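PDB 3Q1N: galactose mutarotase related enzyme from Lactobacillus casei, which probably binds a carbohydrate and may act as an aldose 1-epimerase-like isomerase. Local coordinates for residues D157-S168 and E214-H225; L231-W242 and A253-P261. All coordinates share one frame; numbering follows the deposited sequence.

Interaction 1 (D157-S168 and E214-H225); sequences DDYDLTVEPLNS and EIAKATLASPHH. With NO3 (nitrate ion), chain F; EDO (1,2-ethanediol), chain L; EDO (1,2-ethanediol), chain S.
Two His-carboxylate pairs close one end of this contact. His224 NE2 donates to Asp158 OD2 at 2.8 Å, in the imidazole plane and onto the anti lone pair, while Lys151 holds the other oxygen of Asp158. His225 NE2 reaches Asp157 OD2, also 2.8 Å, with carboxylate and ring almost perpendicular (87°). Nearby, Ser222 OG, swung anti to its own N (chi1 163°), donates to Asp157 O at 2.7 Å and accepts from His224 N, an ST turn.

The Tyr159 ring lies flat under Ser222, whose CB sits 3.5 Å from the ring centroid; its OH stands over one face of His225, 3.2 Å from CG, and bonds to Gly149 N. With an alanine here, Ser222 CB is likely to lose its cover, Gly149 N its hydroxyl partner and His225 a neighbour that limits its shifting.

Along the strands, Leu161 CD1 and Val163 CG1 meet Ala218 CB on the buried face, and Ile215 CD1 packs against Val163 CB at 3.8 Å. On the other face Thr219 OG1 bonds a nitrate oxygen and Thr230.

Backbone bonds pair 160-164 with 217-221 antiparallel. At the far end Glu164 O accepts from Lys217 N and, at 2.7 Å, from Ala216 N: a classic beta bulge in the large antiparallel sheet.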
loop_
_atom_site.group_PDB
_atom_site.type_symbol
_atom_site.label_atom_id
_atom_site.label_comp_id
_atom_site.label_asym_id
_atom_site.label_seq_id
_atom_site.Cartn_x
_atom_site.Cartn_y
_atom_site.Cartn_z
ATOM N N ASP A 157 7.387 18.830 8.402
ATOM C CA ASP A 157 8.490 19.793 8.176
ATOM C C ASP A 157 8.914 19.918 6.713
ATOM O O ASP A 157 10.006 19.463 6.324
ATOM C CB ASP A 157 9.693 19.423 9.043
ATOM C CG ASP A 157 10.787 20.479 9.041
ATOM O OD1 ASP A 157 10.501 21.649 8.666
ATOM O OD2 ASP A 157 11.940 20.151 9.458
ATOM N N ASP A 158 8.051 20.550 5.922
ATOM C CA ASP A 158 8.314 20.850 4.514
ATOM C C ASP A 158 8.616 19.602 3.659
ATOM O O ASP A 158 9.578 19.566 2.909
ATOM C CB ASP A 158 9.419 21.907 4.404
ATOM C CG ASP A 158 9.054 23.201 5.120
ATOM O OD1 ASP A 158 7.823 23.488 5.245
ATOM O OD2 ASP A 158 9.994 23.908 5.540
ATOM N N TYR A 159 7.744 18.599 3.764
ATOM C CA TYR A 159 7.821 17.396 2.957
ATOM C C TYR A 159 6.955 17.545 1.719
ATOM O O TYR A 159 5.807 18.081 1.780
ATOM C CB TYR A 159 7.363 16.160 3.753
ATOM C CG TYR A 159 8.439 15.646 4.692
ATOM C CD1 TYR A 159 8.618 16.193 5.965
ATOM C CD2 TYR A 159 9.291 14.641 4.296
ATOM C CE1 TYR A 159 9.624 15.772 6.780
ATOM C CE2 TYR A 159 10.276 14.173 5.124
ATOM C CZ TYR A 159 10.450 14.743 6.364
ATOM O OH TYR A 159 11.427 14.310 7.224
ATOM N N ASP A 160 7.487 17.097 0.594
ATOM C CA ASP A 160 6.736 17.048 -0.650
ATOM C C ASP A 160 6.866 15.650 -1.212
ATOM O O ASP A 160 7.781 14.905 -0.856
ATOM C CB ASP A 160 7.307 18.005 -1.738
ATOM C CG ASP A 160 7.207 19.505 -1.411
ATOM O OD1 ASP A 160 6.527 19.980 -0.482
ATOM O OD2 ASP A 160 7.926 20.244 -2.113
ATOM N N LEU A 161 5.902 15.273 -2.054
ATOM C CA LEU A 161 6.032 14.147 -2.935
ATOM C C LEU A 161 6.359 14.699 -4.300
ATOM O O LEU A 161 5.665 15.579 -4.797
ATOM C CB LEU A 161 4.726 13.361 -3.000
ATOM C CG LEU A 161 4.872 11.986 -3.620
ATOM C CD1 LEU A 161 5.569 11.078 -2.655
ATOM C CD2 LEU A 161 3.484 11.411 -4.007
ATOM N N THR A 162 7.436 14.203 -4.894
ATOM C CA THR A 162 7.813 14.579 -6.243
ATOM C C THR A 162 7.674 13.348 -7.105
ATOM O O THR A 162 8.114 12.256 -6.701
ATOM C CB THR A 162 9.247 15.150 -6.299
ATOM O OG1 THR A 162 9.351 16.238 -5.382
ATOM C CG2 THR A 162 9.589 15.659 -7.683
ATOM N N VAL A 163 7.043 13.506 -8.272
ATOM C CA VAL A 163 6.742 12.348 -9.152
ATOM C C VAL A 163 7.275 12.517 -10.556
ATOM O O VAL A 163 7.404 13.632 -11.052
ATOM C CB VAL A 163 5.244 12.027 -9.211
ATOM C CG1 VAL A 163 4.693 11.760 -7.804
ATOM C CG2 VAL A 163 4.434 13.139 -9.919
ATOM N N GLU A 164 7.597 11.395 -11.187
ATOM C CA GLU A 164 7.950 11.404 -12.599
ATOM C C GLU A 164 7.712 10.054 -13.246
ATOM O O GLU A 164 7.776 9.031 -12.558
ATOM C CB GLU A 164 9.413 11.826 -12.782
ATOM C CG GLU A 164 10.455 10.858 -12.298
ATOM C CD GLU A 164 10.752 9.671 -13.252
ATOM O OE1 GLU A 164 10.503 9.765 -14.471
ATOM O OE2 GLU A 164 11.267 8.646 -12.761
ATOM N N PRO A 165 7.414 10.040 -14.568
ATOM C CA PRO A 165 7.076 11.212 -15.360
ATOM C C PRO A 165 5.656 11.617 -15.079
ATOM O O PRO A 165 4.924 10.886 -14.430
ATOM C CB PRO A 165 7.199 10.712 -16.817
ATOM C CG PRO A 165 6.811 9.262 -16.714
ATOM C CD PRO A 165 7.471 8.813 -15.397
ATOM N N LEU A 166 5.256 12.768 -15.588
ATOM C CA LEU A 166 3.881 13.233 -15.454
ATOM C C LEU A 166 3.437 13.796 -16.807
ATOM O O LEU A 166 4.034 14.759 -17.310
ATOM C CB LEU A 166 3.801 14.274 -14.322
ATOM C CG LEU A 166 2.493 14.561 -13.627
ATOM C CD1 LEU A 166 1.833 13.274 -13.038
ATOM C CD2 LEU A 166 2.679 15.651 -12.542
ATOM N N ASN A 167 2.412 13.187 -17.399
ATOM C CA ASN A 167 1.936 13.599 -18.743
ATOM C C ASN A 167 0.684 14.476 -18.701
ATOM O O ASN A 167 0.127 14.796 -19.756
ATOM C CB ASN A 167 1.598 12.385 -19.595
ATOM C CG ASN A 167 2.769 11.451 -19.781
ATOM O OD1 ASN A 167 3.944 11.865 -19.768
ATOM N ND2 ASN A 167 2.459 10.178 -19.956
ATOM N N SER A 168 0.231 14.849 -17.509
ATOM C CA SER A 168 -0.890 15.782 -17.352
ATOM C C SER A 168 -0.899 16.212 -15.877
ATOM O O SER A 168 -0.188 15.615 -15.073
ATOM C CB SER A 168 -2.224 15.127 -17.775
ATOM O OG SER A 168 -2.650 14.104 -16.892
ATOM N N GLU A 214 0.861 6.865 -15.079
ATOM C CA GLU A 214 2.131 6.882 -15.755
ATOM C C GLU A 214 3.346 7.082 -14.835
ATOM O O GLU A 214 4.497 6.944 -15.290
ATOM C CB GLU A 214 2.146 7.989 -16.795
ATOM C CG GLU A 214 2.146 9.445 -16.240
ATOM C CD GLU A 214 0.746 10.055 -16.105
ATOM O OE1 GLU A 214 -0.254 9.305 -15.862
ATOM O OE2 GLU A 214 0.654 11.305 -16.202
ATOM N N ILE A 215 3.102 7.466 -13.583
ATOM C CA ILE A 215 4.211 7.708 -12.644
ATOM C C ILE A 215 5.080 6.478 -12.441
ATOM O O ILE A 215 4.587 5.367 -12.225
ATOM C CB ILE A 215 3.693 8.217 -11.261
ATOM C CG1 ILE A 215 3.004 9.573 -11.453
ATOM C CG2 ILE A 215 4.882 8.315 -10.226
ATOM C CD1 ILE A 215 2.161 10.038 -10.212
ATOM N N ALA A 216 6.383 6.685 -12.544
ATOM C CA ALA A 216 7.349 5.617 -12.375
ATOM C C ALA A 216 8.064 5.720 -11.042
ATOM O O ALA A 216 8.374 4.699 -10.444
ATOM C CB ALA A 216 8.371 5.681 -13.508
ATOM N N LYS A 217 8.325 6.950 -10.602
ATOM C CA LYS A 217 9.018 7.187 -9.343
ATOM C C LYS A 217 8.341 8.278 -8.560
ATOM O O LYS A 217 7.869 9.259 -9.133
ATOM C CB LYS A 217 10.481 7.538 -9.573
ATOM C CG LYS A 217 11.245 6.413 -10.272
ATOM C CD LYS A 217 12.727 6.527 -9.926
ATOM C CE LYS A 217 13.556 5.543 -10.697
ATOM N NZ LYS A 217 14.964 5.596 -10.252
ATOM N N ALA A 218 8.252 8.068 -7.255
ATOM C CA ALA A 218 7.642 9.041 -6.346
ATOM C C ALA A 218 8.558 9.150 -5.111
ATOM O O ALA A 218 8.834 8.146 -4.428
ATOM C CB ALA A 218 6.244 8.600 -5.950
ATOM N N THR A 219 9.072 10.360 -4.887
ATOM C CA THR A 219 10.018 10.653 -3.810
ATOM C C THR A 219 9.361 11.440 -2.689
ATOM O O THR A 219 8.765 12.478 -2.950
ATOM C CB THR A 219 11.253 11.417 -4.343
ATOM O OG1 THR A 219 11.958 10.568 -5.256
ATOM C CG2 THR A 219 12.174 11.842 -3.239
ATOM N N LEU A 220 9.516 10.936 -1.461
ATOM C CA LEU A 220 9.061 11.588 -0.213
ATOM C C LEU A 220 10.326 12.180 0.420
ATOM O O LEU A 220 11.254 11.446 0.794
ATOM C CB LEU A 220 8.386 10.582 0.718
ATOM C CG LEU A 220 8.046 11.096 2.115
ATOM C CD1 LEU A 220 6.969 12.189 2.098
ATOM C CD2 LEU A 220 7.629 9.901 3.000
ATOM N N ALA A 221 10.380 13.506 0.481
ATOM C CA ALA A 221 11.577 14.197 0.927
ATOM C C ALA A 221 11.261 15.588 1.479
ATOM O O ALA A 221 10.280 16.220 1.069
ATOM C CB ALA A 221 12.549 14.349 -0.235
ATOM N N SER A 222 12.165 16.070 2.315
ATOM C CA SER A 222 12.182 17.442 2.827
ATOM C C SER A 222 13.604 17.976 2.713
ATOM O O SER A 222 14.544 17.239 2.992
ATOM C CB SER A 222 11.777 17.459 4.303
ATOM O OG SER A 222 12.151 18.675 4.935
ATOM N N PRO A 223 13.750 19.238 2.305
ATOM C CA PRO A 223 15.093 19.815 2.239
ATOM C C PRO A 223 15.768 19.914 3.609
ATOM O O PRO A 223 16.983 20.113 3.666
ATOM C CB PRO A 223 14.848 21.210 1.670
ATOM C CG PRO A 223 13.433 21.536 2.006
ATOM C CD PRO A 223 12.719 20.218 1.932
ATOM N N HIS A 224 15.007 19.778 4.695
ATOM C CA HIS A 224 15.579 19.889 6.046
ATOM C C HIS A 224 15.976 18.556 6.662
ATOM O O HIS A 224 16.410 18.546 7.808
ATOM C CB HIS A 224 14.596 20.537 7.023
ATOM C CG HIS A 224 14.017 21.828 6.551
ATOM N ND1 HIS A 224 14.801 22.915 6.216
ATOM C CD2 HIS A 224 12.735 22.216 6.382
ATOM C CE1 HIS A 224 14.017 23.911 5.837
ATOM N NE2 HIS A 224 12.760 23.507 5.922
ATOM N N HIS A 225 15.807 17.452 5.934
ATOM C CA HIS A 225 16.037 16.129 6.501
ATOM C C HIS A 225 16.850 15.247 5.607
ATOM O O HIS A 225 16.587 15.157 4.406
ATOM C CB HIS A 225 14.704 15.461 6.829
ATOM C CG HIS A 225 13.994 16.168 7.916
ATOM N ND1 HIS A 225 14.236 15.890 9.240
ATOM C CD2 HIS A 225 13.167 17.237 7.894
ATOM C CE1 HIS A 225 13.579 16.753 9.989
ATOM N NE2 HIS A 225 12.919 17.581 9.195
HETATM N N NO3 F . 11.220 11.778 -8.354
HETATM O O1 NO3 F . 11.391 10.483 -7.900
HETATM O O2 NO3 F . 10.318 12.050 -9.382
HETATM O O3 NO3 F . 11.959 12.826 -7.797
HETATM C C1 EDO L . 12.328 19.089 12.595
HETATM O O1 EDO L . 13.581 19.453 11.965
HETATM C C2 EDO L . 12.173 17.609 13.003
HETATM O O2 EDO L . 13.196 17.119 13.907
HETATM C C1 EDO S . 9.384 2.152 -11.769
HETATM O O1 EDO S . 10.505 3.036 -11.480
HETATM C C2 EDO S . 9.416 0.856 -10.948
HETATM O O2 EDO S . 8.877 -0.343 -11.491
HETATM O O HOH W 1 9.898 19.520 0.203
HETATM O O HOH W 2 10.123 15.277 -2.880
#

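Interaction 2 (L231-W242 and A253-P261); sequences LDISDFPYLTIW and AVEPFDGLP. With EDO (1,2-ethanediol), chain J; EDO (1,2-ethanediol), chain N; EDO (1,2-ethanediol), chain R.
Thr240 and Phe257 meet on one face of an antiparallel beta hairpin, strands 238-242 and 251-258, in the buried middle of the mutarotase-like fold. Thr240 OG1 stands over the Phe257 ring, offset toward its rim and 3.0 Å from CE2, and CB lies over the same ring. The hydroxyl is buried without a polar partner in the model.

On the opposite face Pro256 packs with its CB over the Phe236 ring, a CH-pi contact 3.7 Å from CG, and its own CG touches Ile233 CG2. Beside it Leu231 CD1 presses on Val254 CG1 at 3.6 Å, and Leu239 CD1 reaches the same methyl. Past the hairpin's end, Leu260 CD2 comes within 3.5 Å of Tyr238 CD2, the two side chains crossing at about a right angle.

Six backbone bonds fix this register, from Tyr238 with Phe257 to Trp242 with Ala253; Phe257 N meets Tyr238 O from above the carbonyl plane, 46° out of it. Within the same segment Pro237 CB lies over the centre of the Tyr238 ring; further out, Phe173 stands edge-to-face with that ring, while Trp42 packs edge-to-face with Trp242.

With CG anti to its N (chi1 173°), Trp242 turns its indole so that Ala253 CB meets the edge and an ethanediol covers one face. The O1 of that ethanediol donates to Glu255 OE1 at 2.7 Å.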
loop_
_atom_site.group_PDB
_atom_site.type_symbol
_atom_site.label_atom_id
_atom_site.label_comp_id
_atom_site.label_asym_id
_atom_site.label_seq_id
_atom_site.Cartn_x
_atom_site.Cartn_y
_atom_site.Cartn_z
ATOM N N LEU A 231 9.854 5.607 -4.150
ATOM C CA LEU A 231 9.109 4.413 -4.551
ATOM C C LEU A 231 9.147 4.253 -6.059
ATOM O O LEU A 231 8.851 5.184 -6.802
ATOM C CB LEU A 231 7.662 4.466 -4.070
ATOM C CG LEU A 231 7.411 4.520 -2.569
ATOM C CD1 LEU A 231 5.919 4.436 -2.230
ATOM C CD2 LEU A 231 8.169 3.452 -1.763
ATOM N N ASP A 232 9.630 3.103 -6.519
ATOM C CA ASP A 232 9.625 2.750 -7.933
ATOM C C ASP A 232 8.360 1.913 -8.137
ATOM O O ASP A 232 8.272 0.805 -7.658
ATOM C CB ASP A 232 10.880 1.944 -8.301
ATOM C CG ASP A 232 12.187 2.732 -8.046
ATOM O OD1 ASP A 232 12.143 3.932 -7.709
ATOM O OD2 ASP A 232 13.258 2.129 -8.141
ATOM N N ILE A 233 7.374 2.474 -8.816
ATOM C CA ILE A 233 5.992 1.906 -8.792
ATOM C C ILE A 233 5.299 1.933 -10.164
ATOM O O ILE A 233 4.080 2.034 -10.254
ATOM C CB ILE A 233 5.149 2.613 -7.674
ATOM C CG1 ILE A 233 5.400 4.108 -7.662
ATOM C CG2 ILE A 233 5.523 2.041 -6.313
ATOM C CD1 ILE A 233 4.933 4.828 -8.849
ATOM N N SER A 234 6.045 1.758 -11.249
ATOM C CA SER A 234 5.434 1.759 -12.595
ATOM C C SER A 234 4.325 0.717 -12.694
ATOM O O SER A 234 3.335 0.923 -13.399
ATOM C CB SER A 234 6.464 1.484 -13.695
ATOM O OG SER A 234 7.411 2.535 -13.831
ATOM N N ASP A 235 4.507 -0.424 -12.026
ATOM C CA ASP A 235 3.530 -1.514 -12.086
ATOM C C ASP A 235 2.203 -1.227 -11.380
ATOM O O ASP A 235 1.214 -1.947 -11.600
ATOM C CB ASP A 235 4.104 -2.804 -11.460
ATOM C CG ASP A 235 5.179 -3.477 -12.301
ATOM O OD1 ASP A 235 5.486 -3.026 -13.426
ATOM O OD2 ASP A 235 5.780 -4.467 -11.818
ATOM N N PHE A 236 2.181 -0.253 -10.474
ATOM C CA PHE A 236 1.015 0.030 -9.638
ATOM C C PHE A 236 0.310 1.252 -10.230
ATOM O O PHE A 236 0.918 2.308 -10.329
ATOM C CB PHE A 236 1.440 0.274 -8.181
ATOM C CG PHE A 236 1.806 -0.978 -7.438
ATOM C CD1 PHE A 236 3.057 -1.562 -7.579
ATOM C CD2 PHE A 236 0.879 -1.617 -6.652
ATOM C CE1 PHE A 236 3.367 -2.729 -6.921
ATOM C CE2 PHE A 236 1.165 -2.763 -5.996
ATOM C CZ PHE A 236 2.441 -3.364 -6.158
ATOM N N PRO A 237 -0.952 1.112 -10.649
ATOM C CA PRO A 237 -1.616 2.229 -11.322
ATOM C C PRO A 237 -1.874 3.419 -10.435
ATOM O O PRO A 237 -1.897 4.547 -10.923
ATOM C CB PRO A 237 -2.921 1.625 -11.851
ATOM C CG PRO A 237 -3.150 0.410 -11.032
ATOM C CD PRO A 237 -1.760 -0.119 -10.659
ATOM N N TYR A 238 -2.054 3.216 -9.132
ATOM C CA TYR A 238 -2.398 4.360 -8.255
ATOM C C TYR A 238 -1.450 4.411 -7.058
ATOM O O TYR A 238 -0.750 3.433 -6.775
ATOM C CB TYR A 238 -3.867 4.258 -7.808
ATOM C CG TYR A 238 -4.802 3.961 -8.947
ATOM C CD1 TYR A 238 -4.908 4.827 -10.003
ATOM C CD2 TYR A 238 -5.531 2.759 -8.995
ATOM C CE1 TYR A 238 -5.716 4.574 -11.061
ATOM C CE2 TYR A 238 -6.383 2.506 -10.086
ATOM C CZ TYR A 238 -6.473 3.451 -11.081
ATOM O OH TYR A 238 -7.262 3.265 -12.194
ATOM N N LEU A 239 -1.425 5.563 -6.378
ATOM C CA LEU A 239 -0.491 5.827 -5.296
ATOM C C LEU A 239 -1.175 6.707 -4.294
ATOM O O LEU A 239 -1.609 7.811 -4.656
ATOM C CB LEU A 239 0.786 6.516 -5.813
ATOM C CG LEU A 239 1.917 6.644 -4.778
ATOM C CD1 LEU A 239 2.440 5.270 -4.330
ATOM C CD2 LEU A 239 3.081 7.515 -5.363
ATOM N N THR A 240 -1.248 6.264 -3.045
ATOM C CA THR A 240 -2.052 6.960 -2.052
ATOM C C THR A 240 -1.205 7.540 -0.923
ATOM O O THR A 240 -0.318 6.877 -0.404
ATOM C CB THR A 240 -3.123 6.032 -1.492
ATOM O OG1 THR A 240 -4.001 5.666 -2.566
ATOM C CG2 THR A 240 -3.940 6.695 -0.394
ATOM N N ILE A 241 -1.492 8.792 -0.566
ATOM C CA ILE A 241 -0.835 9.451 0.554
ATOM C C ILE A 241 -1.847 9.572 1.690
ATOM O O ILE A 241 -3.007 9.952 1.462
ATOM C CB ILE A 241 -0.313 10.844 0.165
ATOM C CG1 ILE A 241 0.533 10.772 -1.118
ATOM C CG2 ILE A 241 0.517 11.457 1.312
ATOM C CD1 ILE A 241 -0.268 11.016 -2.428
ATOM N N TRP A 242 -1.415 9.238 2.901
ATOM C CA TRP A 242 -2.293 9.222 4.102
ATOM C C TRP A 242 -1.512 9.508 5.373
ATOM O O TRP A 242 -0.390 9.072 5.528
ATOM C CB TRP A 242 -3.010 7.860 4.242
ATOM C CG TRP A 242 -3.761 7.740 5.512
ATOM C CD1 TRP A 242 -4.946 8.353 5.849
ATOM C CD2 TRP A 242 -3.354 7.013 6.661
ATOM N NE1 TRP A 242 -5.297 8.028 7.132
ATOM C CE2 TRP A 242 -4.344 7.195 7.648
ATOM C CE3 TRP A 242 -2.250 6.192 6.948
ATOM C CZ2 TRP A 242 -4.257 6.602 8.911
ATOM C CZ3 TRP A 242 -2.178 5.588 8.170
ATOM C CH2 TRP A 242 -3.181 5.804 9.154
ATOM N N ALA A 253 2.188 7.939 5.181
ATOM C CA ALA A 253 2.130 6.739 4.376
ATOM C C ALA A 253 2.050 7.072 2.896
ATOM O O ALA A 253 1.344 7.999 2.484
ATOM C CB ALA A 253 0.925 5.839 4.813
ATOM N N VAL A 254 2.765 6.283 2.091
ATOM C CA VAL A 254 2.804 6.454 0.637
ATOM C C VAL A 254 2.623 5.055 0.106
ATOM O O VAL A 254 3.501 4.204 0.269
ATOM C CB VAL A 254 4.117 7.125 0.147
ATOM C CG1 VAL A 254 3.988 7.408 -1.381
ATOM C CG2 VAL A 254 4.402 8.444 0.939
ATOM N N GLU A 255 1.441 4.799 -0.478
ATOM C CA GLU A 255 0.878 3.474 -0.581
ATOM C C GLU A 255 0.609 3.053 -2.017
ATOM O O GLU A 255 -0.315 3.572 -2.661
ATOM C CB GLU A 255 -0.424 3.426 0.223
ATOM C CG GLU A 255 -0.362 4.041 1.651
ATOM C CD GLU A 255 -1.732 4.202 2.272
ATOM O OE1 GLU A 255 -2.740 3.851 1.612
ATOM O OE2 GLU A 255 -1.830 4.697 3.420
ATOM N N PRO A 256 1.427 2.135 -2.548
ATOM C CA PRO A 256 1.160 1.673 -3.902
ATOM C C PRO A 256 -0.146 0.864 -3.961
ATOM O O PRO A 256 -0.293 -0.087 -3.189
ATOM C CB PRO A 256 2.392 0.812 -4.228
ATOM C CG PRO A 256 3.495 1.319 -3.328
ATOM C CD PRO A 256 2.747 1.662 -2.056
ATOM N N PHE A 257 -1.032 1.227 -4.891
ATOM C CA PHE A 257 -2.365 0.594 -5.050
ATOM C C PHE A 257 -2.518 -0.010 -6.449
ATOM O O PHE A 257 -2.442 0.716 -7.475
ATOM C CB PHE A 257 -3.520 1.609 -4.903
ATOM C CG PHE A 257 -3.954 1.965 -3.468
ATOM C CD1 PHE A 257 -3.241 1.616 -2.336
ATOM C CD2 PHE A 257 -5.095 2.715 -3.305
ATOM C CE1 PHE A 257 -3.685 1.996 -1.065
ATOM C CE2 PHE A 257 -5.526 3.081 -2.052
ATOM C CZ PHE A 257 -4.843 2.738 -0.943
ATOM N N ASP A 258 -2.768 -1.320 -6.497
ATOM C CA ASP A 258 -3.322 -1.976 -7.704
ATOM C C ASP A 258 -4.804 -2.296 -7.452
ATOM O O ASP A 258 -5.194 -3.436 -7.361
ATOM C CB ASP A 258 -2.518 -3.233 -8.050
ATOM C CG ASP A 258 -2.931 -3.853 -9.379
ATOM O OD1 ASP A 258 -3.502 -3.136 -10.243
ATOM O OD2 ASP A 258 -2.656 -5.075 -9.557
ATOM N N GLY A 259 -5.597 -1.226 -7.333
ATOM C CA GLY A 259 -6.997 -1.295 -6.981
ATOM C C GLY A 259 -7.358 -0.010 -6.266
ATOM O O GLY A 259 -6.548 0.909 -6.154
ATOM N N LEU A 260 -8.630 0.091 -5.898
ATOM C CA LEU A 260 -9.181 1.316 -5.302
ATOM C C LEU A 260 -10.247 0.973 -4.293
ATOM O O LEU A 260 -10.964 -0.032 -4.440
ATOM C CB LEU A 260 -9.828 2.161 -6.387
ATOM C CG LEU A 260 -8.942 2.810 -7.471
ATOM C CD1 LEU A 260 -9.758 3.379 -8.584
ATOM C CD2 LEU A 260 -8.050 3.838 -6.799
ATOM N N PRO A 261 -10.396 1.819 -3.252
ATOM C CA PRO A 261 -11.559 1.650 -2.380
ATOM C C PRO A 261 -12.852 1.732 -3.173
ATOM O O PRO A 261 -12.896 2.313 -4.251
ATOM C CB PRO A 261 -11.473 2.874 -1.447
ATOM C CG PRO A 261 -10.004 3.340 -1.565
ATOM C CD PRO A 261 -9.603 3.021 -2.934
HETATM C C1 EDO J . -5.149 5.051 3.611
HETATM O O1 EDO J . -5.224 3.923 2.718
HETATM C C2 EDO J . -5.987 4.876 4.857
HETATM O O2 EDO J . -5.580 3.713 5.615
HETATM C C1 EDO N . -3.218 -2.523 -13.705
HETATM O O1 EDO N . -4.408 -2.806 -12.939
HETATM C C2 EDO N . -2.722 -3.798 -14.359
HETATM O O2 EDO N . -1.930 -4.523 -13.426
HETATM C C1 EDO R . 6.962 -8.611 -13.028
HETATM O O1 EDO R . 7.383 -8.658 -11.655
HETATM C C2 EDO R . 6.335 -7.247 -13.319
HETATM O O2 EDO R . 7.260 -6.197 -12.989
#

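Interaction 2 is the core contact, its centre about 6 Å from the centre of the chain; interaction 1 has its centre about 17 Å out and is only partly buried. Both are antiparallel strand pairs, but in different sheets: 160-164 and 217-221 belong to the larger antiparallel sheet, 238-242 and 251-258 to another. Segment 231-242 bridges them, since its first strand lies next to 217-221, with Leu231 N 2.8 Å from Ala218 O, a probable hydrogen bond. Between the sheets Ala218 CB packs on Leu239 CD2 at 3.4 Å. Chemistry follows place: interaction 1 adds histidine-carboxylate bonds at the end where 157-159 meets 222-225, whereas interaction 2 joins its side chains mainly through aromatic and aliphatic packing.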